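Local coordinates for protein lipase (Rhizopus chinensis, PDB 6A0W) that probably hydrolyses the ester bonds of triacylglycerols, as a fungal class 3 lipase of the alpha/beta-hydrolase clan, at residues 58-63 with 91-96; 74-79 with 97-102; 103-108 with 164-169. All blocks are in the same frame, centred on the assembly; numbering follows the deposited sequence.

Interaction 1: residues 58-63 with 91-96; sequences SVVPGT and NGFILR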
loop_
_atom_site.group_PDB
_atom_site.type_symbol
_atom_site.label_atom_id
_atom_site.label_comp_id
_atom_site.label_asym_id
_atom_site.label_seq_id
_atom_site.Cartn_x
_atom_site.Cartn_y
_atom_site.Cartn_z
ATOM N N SER A 58 -5.445 17.592 8.848
ATOM C CA SER A 58 -6.824 18.027 8.628
ATOM C C SER A 58 -7.770 16.846 8.366
ATOM O O SER A 58 -8.962 16.956 8.624
ATOM C CB SER A 58 -6.921 19.005 7.462
ATOM O OG SER A 58 -6.405 18.423 6.269
ATOM N N VAL A 59 -7.258 15.757 7.787
ATOM C CA VAL A 59 -8.088 14.576 7.517
ATOM C C VAL A 59 -8.141 13.692 8.754
ATOM O O VAL A 59 -9.220 13.377 9.250
ATOM C CB VAL A 59 -7.543 13.755 6.337
ATOM C CG1 VAL A 59 -8.380 12.501 6.149
ATOM C CG2 VAL A 59 -7.577 14.586 5.053
ATOM N N VAL A 60 -6.974 13.297 9.261
ATOM C CA VAL A 60 -6.903 12.575 10.506
ATOM C C VAL A 60 -5.872 13.266 11.346
ATOM O O VAL A 60 -4.717 13.302 10.936
ATOM C CB VAL A 60 -6.462 11.112 10.336
ATOM C CG1 VAL A 60 -6.669 10.342 11.631
ATOM C CG2 VAL A 60 -7.239 10.448 9.236
ATOM N N PRO A 61 -6.272 13.813 12.498
ATOM C CA PRO A 61 -7.604 13.588 13.110
ATOM C C PRO A 61 -8.607 14.738 12.891
ATOM O O PRO A 61 -9.697 14.716 13.442
ATOM C CB PRO A 61 -7.279 13.439 14.601
ATOM C CG PRO A 61 -6.051 14.269 14.795
ATOM C CD PRO A 61 -5.262 14.200 13.504
ATOM N N GLY A 62 -8.296 15.670 11.997
ATOM C CA GLY A 62 -9.160 16.825 11.782
ATOM C C GLY A 62 -10.560 16.471 11.307
ATOM O O GLY A 62 -11.505 17.266 11.447
ATOM N N THR A 63 -10.682 15.343 10.622
ATOM C CA THR A 63 -11.977 14.858 10.166
ATOM C C THR A 63 -12.645 15.792 9.203
ATOM O O THR A 63 -13.871 15.888 9.171
ATOM C CB THR A 63 -12.950 14.623 11.338
ATOM O OG1 THR A 63 -12.276 13.861 12.349
ATOM C CG2 THR A 63 -14.155 13.814 10.873
ATOM N N ASN A 91 -3.046 5.169 11.508
ATOM C CA ASN A 91 -4.169 6.060 11.339
ATOM C C ASN A 91 -4.896 5.649 10.063
ATOM O O ASN A 91 -4.309 5.051 9.178
ATOM C CB ASN A 91 -3.681 7.506 11.197
ATOM C CG ASN A 91 -2.936 8.019 12.433
ATOM O OD1 ASN A 91 -3.548 8.698 13.239
ATOM N ND2 ASN A 91 -1.617 7.765 12.543
ATOM N N GLY A 92 -6.161 6.023 9.937
ATOM C CA GLY A 92 -6.899 5.738 8.737
ATOM C C GLY A 92 -8.269 6.348 8.751
ATOM O O GLY A 92 -8.676 7.037 9.701
ATOM N N PHE A 93 -8.961 6.113 7.657
ATOM C CA PHE A 93 -10.272 6.646 7.464
ATOM C C PHE A 93 -11.087 5.798 6.505
ATOM O O PHE A 93 -10.539 5.022 5.732
ATOM C CB PHE A 93 -10.207 8.099 6.983
ATOM C CG PHE A 93 -9.582 8.297 5.625
ATOM C CD1 PHE A 93 -10.357 8.214 4.475
ATOM C CD2 PHE A 93 -8.312 8.837 5.512
ATOM C CE1 PHE A 93 -9.795 8.453 3.231
ATOM C CE2 PHE A 93 -7.749 9.116 4.271
ATOM C CZ PHE A 93 -8.504 8.946 3.126
ATOM N N ILE A 94 -12.398 6.045 6.513
ATOM C CA ILE A 94 -13.311 5.501 5.559
ATOM C C ILE A 94 -13.923 6.743 4.940
ATOM O O ILE A 94 -14.394 7.630 5.652
ATOM C CB ILE A 94 -14.478 4.740 6.245
ATOM C CG1 ILE A 94 -13.979 3.614 7.154
ATOM C CG2 ILE A 94 -15.490 4.280 5.218
ATOM C CD1 ILE A 94 -13.023 2.703 6.482
ATOM N N LEU A 95 -14.083 6.694 3.632
ATOM C CA LEU A 95 -14.581 7.791 2.837
ATOM C C LEU A 95 -15.492 7.206 1.764
ATOM O O LEU A 95 -15.196 6.172 1.167
ATOM C CB LEU A 95 -13.398 8.500 2.171
ATOM C CG LEU A 95 -13.715 9.674 1.243
ATOM C CD1 LEU A 95 -13.767 10.934 2.099
ATOM C CD2 LEU A 95 -12.598 9.774 0.204
ATOM N N ARG A 96 -16.578 7.906 1.467
ATOM C CA ARG A 96 -17.454 7.494 0.402
ATOM C C ARG A 96 -17.538 8.587 -0.669
ATOM O O ARG A 96 -17.702 9.784 -0.355
ATOM C CB ARG A 96 -18.849 7.185 0.950
ATOM C CG ARG A 96 -19.715 6.475 -0.071
ATOM C CD ARG A 96 -21.123 6.173 0.449
ATOM N NE ARG A 96 -21.955 7.346 0.317
ATOM C CZ ARG A 96 -22.261 8.200 1.294
ATOM N NH1 ARG A 96 -22.035 7.920 2.567
ATOM N NH2 ARG A 96 -22.872 9.330 0.970
#
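Val-59 and Val-60 rest on Phe-93 through apolar contacts. Val-59 CG1 is 3.7 Å from Phe-93 CD2 and also touches CE2. Val-60 CG2 approaches Phe-93 CD2 less closely, at 4.2 Å. Both methyls come at a slant to the ring. Phe-93 holds its ring toward the loop by placing CG between the backbone N and the carbonyl carbon (chi1 65°). Trp-65 meets the same ring.

Val-60 also touches polar atoms. Its CG2 lies 3.7 Å from Gly-92 O. Its CG1 lies 3.9 Å from Asn-91 OD1 and also meets Asn-91 CB. These are van der Waals contacts. Asn-91 OD1 is hydrogen-bonded to Thr-84 OG1, which helps fix the amide beside the valine.

Hydrogen bonds shape the loop from within. Thr-63 N donates to Val-59 O at 2.8 Å. Thr-63 OG1 is bonded to Pro-61 O at 2.9 Å, from above the carbonyl plane. The peptide bond before Pro-61 is cis, which is consistent with the tight bend. The arrangement is a compact turn between Cys-56 and Cys-67, seated by two valines on a buried strand of the central alpha/beta-hydrolase sheet.

Interaction 2: residues 74-79 with 97-102; sequences VPDGKL and SDAQKT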
loop_
_atom_site.group_PDB
_atom_site.type_symbol
_atom_site.label_atom_id
_atom_site.label_comp_id
_atom_site.label_asym_id
_atom_site.label_seq_id
_atom_site.Cartn_x
_atom_site.Cartn_y
_atom_site.Cartn_z
ATOM N N VAL A 74 -10.901 13.077 -5.033
ATOM C CA VAL A 74 -12.259 12.706 -4.653
ATOM C C VAL A 74 -13.051 13.950 -4.264
ATOM O O VAL A 74 -13.300 14.194 -3.071
ATOM C CB VAL A 74 -12.307 11.726 -3.472
ATOM C CG1 VAL A 74 -13.679 11.069 -3.458
ATOM C CG2 VAL A 74 -11.205 10.679 -3.569
ATOM N N PRO A 75 -13.406 14.764 -5.275
ATOM C CA PRO A 75 -13.991 16.069 -4.984
ATOM C C PRO A 75 -15.289 15.964 -4.206
ATOM O O PRO A 75 -15.560 16.814 -3.388
ATOM C CB PRO A 75 -14.226 16.688 -6.371
ATOM C CG PRO A 75 -13.761 15.683 -7.377
ATOM C CD PRO A 75 -12.890 14.693 -6.651
ATOM N N ASP A 76 -16.080 14.922 -4.425
ATOM C CA ASP A 76 -17.342 14.783 -3.709
ATOM C C ASP A 76 -17.197 13.873 -2.487
ATOM O O ASP A 76 -18.195 13.474 -1.880
ATOM C CB ASP A 76 -18.419 14.240 -4.653
ATOM C CG ASP A 76 -18.362 12.717 -4.803
ATOM O OD1 ASP A 76 -17.252 12.111 -4.767
ATOM O OD2 ASP A 76 -19.438 12.126 -4.993
ATOM N N GLY A 77 -15.968 13.633 -2.042
ATOM C CA GLY A 77 -15.749 12.741 -0.912
ATOM C C GLY A 77 -16.484 13.158 0.354
ATOM O O GLY A 77 -16.513 14.332 0.698
ATOM N N LYS A 78 -16.979 12.164 1.089
ATOM C CA LYS A 78 -17.524 12.307 2.449
ATOM C C LYS A 78 -16.826 11.372 3.422
ATOM O O LYS A 78 -16.846 10.138 3.280
ATOM C CB LYS A 78 -19.014 11.939 2.477
ATOM C CG LYS A 78 -19.974 13.110 2.473
ATOM C CD LYS A 78 -20.570 13.374 1.094
ATOM C CE LYS A 78 -22.022 12.917 1.012
ATOM N NZ LYS A 78 -22.375 12.479 -0.370
ATOM N N LEU A 79 -16.210 11.949 4.432
ATOM C CA LEU A 79 -15.545 11.175 5.456
ATOM C C LEU A 79 -16.620 10.517 6.308
ATOM O O LEU A 79 -17.485 11.188 6.816
ATOM C CB LEU A 79 -14.711 12.074 6.358
ATOM C CG LEU A 79 -13.277 12.246 5.879
ATOM C CD1 LEU A 79 -12.647 13.327 6.757
ATOM C CD2 LEU A 79 -12.494 10.927 5.921
ATOM N N SER A 97 -17.457 8.140 -1.919
ATOM C CA SER A 97 -17.766 8.938 -3.097
ATOM C C SER A 97 -18.998 8.335 -3.766
ATOM O O SER A 97 -18.937 7.246 -4.363
ATOM C CB SER A 97 -16.574 8.886 -4.089
ATOM O OG SER A 97 -16.881 9.553 -5.318
ATOM N N ASP A 98 -20.053 9.112 -3.850
ATOM C CA ASP A 98 -21.223 8.673 -4.545
ATOM C C ASP A 98 -20.979 8.787 -6.023
ATOM O O ASP A 98 -21.378 7.955 -6.770
ATOM C CB ASP A 98 -22.435 9.468 -4.130
ATOM C CG ASP A 98 -22.846 9.159 -2.740
ATOM O OD1 ASP A 98 -22.819 8.007 -2.364
ATOM O OD2 ASP A 98 -23.167 10.069 -2.014
ATOM N N ALA A 99 -20.266 9.814 -6.424
ATOM C CA ALA A 99 -19.962 10.045 -7.849
ATOM C C ALA A 99 -19.144 8.883 -8.410
ATOM O O ALA A 99 -19.415 8.475 -9.514
ATOM C CB ALA A 99 -19.219 11.338 -7.994
ATOM N N GLN A 100 -18.207 8.357 -7.660
ATOM C CA GLN A 100 -17.361 7.252 -8.162
ATOM C C GLN A 100 -17.912 5.909 -7.688
ATOM O O GLN A 100 -17.301 4.913 -8.015
ATOM C CB GLN A 100 -15.929 7.445 -7.673
ATOM C CG GLN A 100 -15.422 8.863 -7.845
ATOM C CD GLN A 100 -13.921 8.997 -7.832
ATOM O OE1 GLN A 100 -13.379 9.985 -7.376
ATOM N NE2 GLN A 100 -13.239 8.009 -8.378
ATOM N N LYS A 101 -19.012 5.909 -6.952
ATOM C CA LYS A 101 -19.624 4.677 -6.392
ATOM C C LYS A 101 -18.535 3.854 -5.700
ATOM O O LYS A 101 -18.422 2.679 -5.989
ATOM C CB LYS A 101 -20.341 3.895 -7.490
ATOM C CG LYS A 101 -21.608 4.548 -8.010
ATOM C CD LYS A 101 -22.282 3.772 -9.105
ATOM C CE LYS A 101 -23.601 3.166 -8.675
ATOM N NZ LYS A 101 -23.992 1.997 -9.497
ATOM N N THR A 102 -17.791 4.460 -4.801
ATOM C CA THR A 102 -16.661 3.772 -4.149
ATOM C C THR A 102 -16.669 4.033 -2.644
ATOM O O THR A 102 -16.991 5.143 -2.239
ATOM C CB THR A 102 -15.326 4.271 -4.731
ATOM O OG1 THR A 102 -15.235 4.016 -6.125
ATOM C CG2 THR A 102 -14.102 3.689 -4.067
HETATM O O HOH W 1 -19.988 11.211 -1.674
#
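A type I beta turn, Val-74 to Gly-77, meets the hairpin connection that begins at Ser-97, and Asp-76 of the turn bonds to that connection. The hairpin has a G1 beta bulge, with Lys-101 and Thr-102 both facing Ser-97. Ser-97 also forms an ST motif, as its OG accepts from Gln-100 N at 2.9 Å.

The carboxylate of Asp-76 uses both oxygens. Ser-97 OG donates to Asp-76 OD1 at 2.6 Å, on the syn lone pair. Ala-99 N donates to Asp-76 OD2 at 2.8 Å with an N-H...O angle of 158°. This second donor is also on the syn side, but 21° out of the carboxylate plane. With CG between the backbone N and the carbonyl carbon (chi1 82°), the Asp-76 carboxylate is turned to the hairpin.

Lys-78 reaches across with a chain bent at several bonds. Its NZ forms a salt bridge with Asp-98 OD2 at 3.0 Å, arriving on the anti side. Asp-98 OD1 forms a salt bridge with Arg-96 NE and probably a hydrogen bond with Tyr-164 OH, though that pair is modelled very close. Water 1 sits between the segments. It lies 2.9 Å from Asp-76 O, to which it probably donates, and accepts from Lys-78 NZ and from Asp-98 N.

The apolar part is small. Val-74 CG1 packs on Ser-97 CB at 3.7 Å.

Two carboxylates lie close here, with Asp-76 OD2 5.2 Å from Asp-98 OD2. Their mutual repulsion is probably eased by Lys-78 and Arg-96 at Asp-98 and by the two donors at Asp-76. Ser-97 OG both gives and accepts a hydrogen bond, so Asp-76, by orienting this hydroxyl, probably helps to hold the hairpin turn as well.

Interaction 3: residues 103-108 with 164-169; sequences IYVTFR and YKVIVT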
loop_
_atom_site.group_PDB
_atom_site.type_symbol
_atom_site.label_atom_id
_atom_site.label_comp_id
_atom_site.label_asym_id
_atom_site.label_seq_id
_atom_site.Cartn_x
_atom_site.Cartn_y
_atom_site.Cartn_z
ATOM N N ILE A 103 -16.384 3.015 -1.875
ATOM C CA ILE A 103 -16.149 3.173 -0.422
ATOM C C ILE A 103 -14.640 3.015 -0.248
ATOM O O ILE A 103 -14.121 1.962 -0.593
ATOM C CB ILE A 103 -16.916 2.134 0.405
ATOM C CG1 ILE A 103 -18.428 2.261 0.217
ATOM C CG2 ILE A 103 -16.515 2.238 1.857
ATOM C CD1 ILE A 103 -19.184 1.006 0.500
ATOM N N TYR A 104 -13.972 4.024 0.234
ATOM C CA TYR A 104 -12.506 3.957 0.388
ATOM C C TYR A 104 -12.139 3.624 1.830
ATOM O O TYR A 104 -12.709 4.182 2.731
ATOM C CB TYR A 104 -11.871 5.307 0.068
ATOM C CG TYR A 104 -11.996 5.801 -1.348
ATOM C CD1 TYR A 104 -13.065 6.572 -1.746
ATOM C CD2 TYR A 104 -11.019 5.524 -2.280
ATOM C CE1 TYR A 104 -13.164 7.046 -3.036
ATOM C CE2 TYR A 104 -11.105 5.980 -3.578
ATOM C CZ TYR A 104 -12.179 6.754 -3.953
ATOM O OH TYR A 104 -12.264 7.200 -5.232
ATOM N N VAL A 105 -11.226 2.712 1.989
ATOM C CA VAL A 105 -10.642 2.367 3.303
ATOM C C VAL A 105 -9.176 2.752 3.151
ATOM O O VAL A 105 -8.525 2.136 2.353
ATOM C CB VAL A 105 -10.815 0.881 3.653
ATOM C CG1 VAL A 105 -10.240 0.588 5.015
ATOM C CG2 VAL A 105 -12.270 0.464 3.593
ATOM N N THR A 106 -8.709 3.742 3.863
ATOM C CA THR A 106 -7.321 4.229 3.682
ATOM C C THR A 106 -6.531 4.146 4.988
ATOM O O THR A 106 -7.079 4.513 6.007
ATOM C CB THR A 106 -7.344 5.671 3.156
ATOM O OG1 THR A 106 -8.159 5.752 1.995
ATOM C CG2 THR A 106 -5.969 6.207 2.854
ATOM N N PHE A 107 -5.278 3.737 4.927
ATOM C CA PHE A 107 -4.436 3.643 6.140
ATOM C C PHE A 107 -3.060 4.282 5.937
ATOM O O PHE A 107 -2.592 4.461 4.828
ATOM C CB PHE A 107 -4.141 2.188 6.499
ATOM C CG PHE A 107 -5.338 1.308 6.726
ATOM C CD1 PHE A 107 -5.929 0.628 5.678
ATOM C CD2 PHE A 107 -5.865 1.146 7.989
ATOM C CE1 PHE A 107 -7.019 -0.195 5.888
ATOM C CE2 PHE A 107 -6.956 0.328 8.197
ATOM C CZ PHE A 107 -7.525 -0.344 7.148
ATOM N N ARG A 108 -2.452 4.894 7.194
ATOM C CA ARG A 108 -0.982 5.022 7.167
ATOM C C ARG A 108 -0.417 4.410 8.444
ATOM O O ARG A 108 -1.116 4.391 9.444
ATOM C CB ARG A 108 -0.556 6.485 7.032
ATOM C CG ARG A 108 -0.935 7.353 8.221
ATOM C CD ARG A 108 -0.554 8.817 8.067
ATOM N NE ARG A 108 -0.917 9.604 9.243
ATOM C CZ ARG A 108 -0.135 9.765 10.300
ATOM N NH1 ARG A 108 1.064 9.197 10.335
ATOM N NH2 ARG A 108 -0.546 10.498 11.327
ATOM N N TYR A 164 -21.797 -0.324 -4.485
ATOM C CA TYR A 164 -20.515 0.401 -4.581
ATOM C C TYR A 164 -19.336 -0.569 -4.477
ATOM O O TYR A 164 -19.419 -1.611 -3.829
ATOM C CB TYR A 164 -20.392 1.471 -3.497
ATOM C CG TYR A 164 -21.190 2.753 -3.693
ATOM C CD1 TYR A 164 -22.351 2.779 -4.429
ATOM C CD2 TYR A 164 -20.819 3.913 -3.004
ATOM C CE1 TYR A 164 -23.100 3.954 -4.542
ATOM C CE2 TYR A 164 -21.557 5.072 -3.096
ATOM C CZ TYR A 164 -22.734 5.075 -3.817
ATOM O OH TYR A 164 -23.415 6.263 -3.913
ATOM N N LYS A 165 -18.195 -0.223 -5.063
ATOM C CA LYS A 165 -17.014 -1.042 -4.837
ATOM C C LYS A 165 -16.207 -0.514 -3.659
ATOM O O LYS A 165 -16.291 0.648 -3.328
ATOM C CB LYS A 165 -16.146 -1.064 -6.076
ATOM C CG LYS A 165 -15.509 0.259 -6.379
ATOM C CD LYS A 165 -14.743 0.138 -7.677
ATOM C CE LYS A 165 -14.297 1.503 -8.153
ATOM N NZ LYS A 165 -13.691 1.323 -9.497
ATOM N N VAL A 166 -15.418 -1.386 -3.057
ATOM C CA VAL A 166 -14.548 -1.032 -1.972
ATOM C C VAL A 166 -13.092 -1.055 -2.441
ATOM O O VAL A 166 -12.597 -2.068 -2.971
ATOM C CB VAL A 166 -14.745 -2.048 -0.819
ATOM C CG1 VAL A 166 -13.751 -1.817 0.291
ATOM C CG2 VAL A 166 -16.171 -1.964 -0.286
ATOM N N ILE A 167 -12.419 0.086 -2.257
ATOM C CA ILE A 167 -11.017 0.251 -2.588
ATOM C C ILE A 167 -10.251 0.415 -1.285
ATOM O O ILE A 167 -10.557 1.295 -0.487
ATOM C CB ILE A 167 -10.803 1.563 -3.398
ATOM C CG1 ILE A 167 -11.484 1.519 -4.777
ATOM C CG2 ILE A 167 -9.324 1.866 -3.547
ATOM C CD1 ILE A 167 -10.855 0.612 -5.820
ATOM N N VAL A 168 -9.265 -0.437 -1.038
ATOM C CA VAL A 168 -8.458 -0.293 0.155
ATOM C C VAL A 168 -7.065 0.200 -0.280
ATOM O O VAL A 168 -6.438 -0.440 -1.118
ATOM C CB VAL A 168 -8.282 -1.629 0.909
ATOM C CG1 VAL A 168 -7.651 -1.369 2.257
ATOM C CG2 VAL A 168 -9.596 -2.396 1.061
ATOM N N THR A 169 -6.610 1.337 0.249
ATOM C CA THR A 169 -5.362 1.938 -0.235
ATOM C C THR A 169 -4.462 2.431 0.899
ATOM O O THR A 169 -4.932 2.735 1.989
ATOM C CB THR A 169 -5.632 3.059 -1.293
ATOM O OG1 THR A 169 -4.390 3.477 -1.865
ATOM C CG2 THR A 169 -6.299 4.269 -0.670
#
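Thr-106 lies beside Thr-169 on neighbouring parallel strands, and the two side chains point the same way. Thr-106 CB is 4.0 Å from Thr-169 O. Beyond it the side chain forks. Thr-106 CG2 lies 3.7 Å from Thr-169 O and also touches Thr-169 CG2. Thr-106 OG1 meets Thr-169 CG2 at 3.6 Å. It therefore faces a methyl group. Thr-169 turns its own hydroxyl opposite its backbone N (chi1 -172°), where it bonds to Tyr-200 O and Tyr-47 O.

Tyr-104 and Ile-167 share this face of the sheet, which helix 38-53 covers. Ile-103, Val-105, Val-166 and Val-168 occupy the other face, with helix 137-160 over the first strand there. Val-168 CG1 touches Phe-107 CE1 at 3.9 Å, at the ring edge and in its plane.

Five backbone hydrogen bonds join the strands. The first runs from Ile-103 N to Lys-165 O at 2.8 Å, and the last from Phe-107 N to Thr-169 O at 3.1 Å. The pair forms the two strands of a beta-alpha-beta crossover, with helix 137-160 in the connection.

The backbone groups in this buried sheet are largely satisfied by the five bonds here and by those of Tyr-104, Thr-106 and Arg-108 to strand 90-97. Thr-106 OG1 has no polar partner in the model, so its burial probably carries an energetic cost.

In the fold
All three interactions involve one mixed sheet. Its strands 78-85, 90-97, 102-108 and 165-171 lie side by side in that order, the first on an edge. Interactions 1 and 2 interlock along the chain, since their segments alternate, and interaction 3 opens after both. Their centres are about 14 Å (1 and 2), 12 Å (1 and 3) and 11 Å (2 and 3) apart. Interactions 1 and 2 fix the loops around helix 68-73 to the antiparallel border, while interaction 3 belongs to the parallel core. Strand 165-171 leads into a probable nucleophile elbow around Ser-172, so the border is tied through two strands to the likely catalytic region.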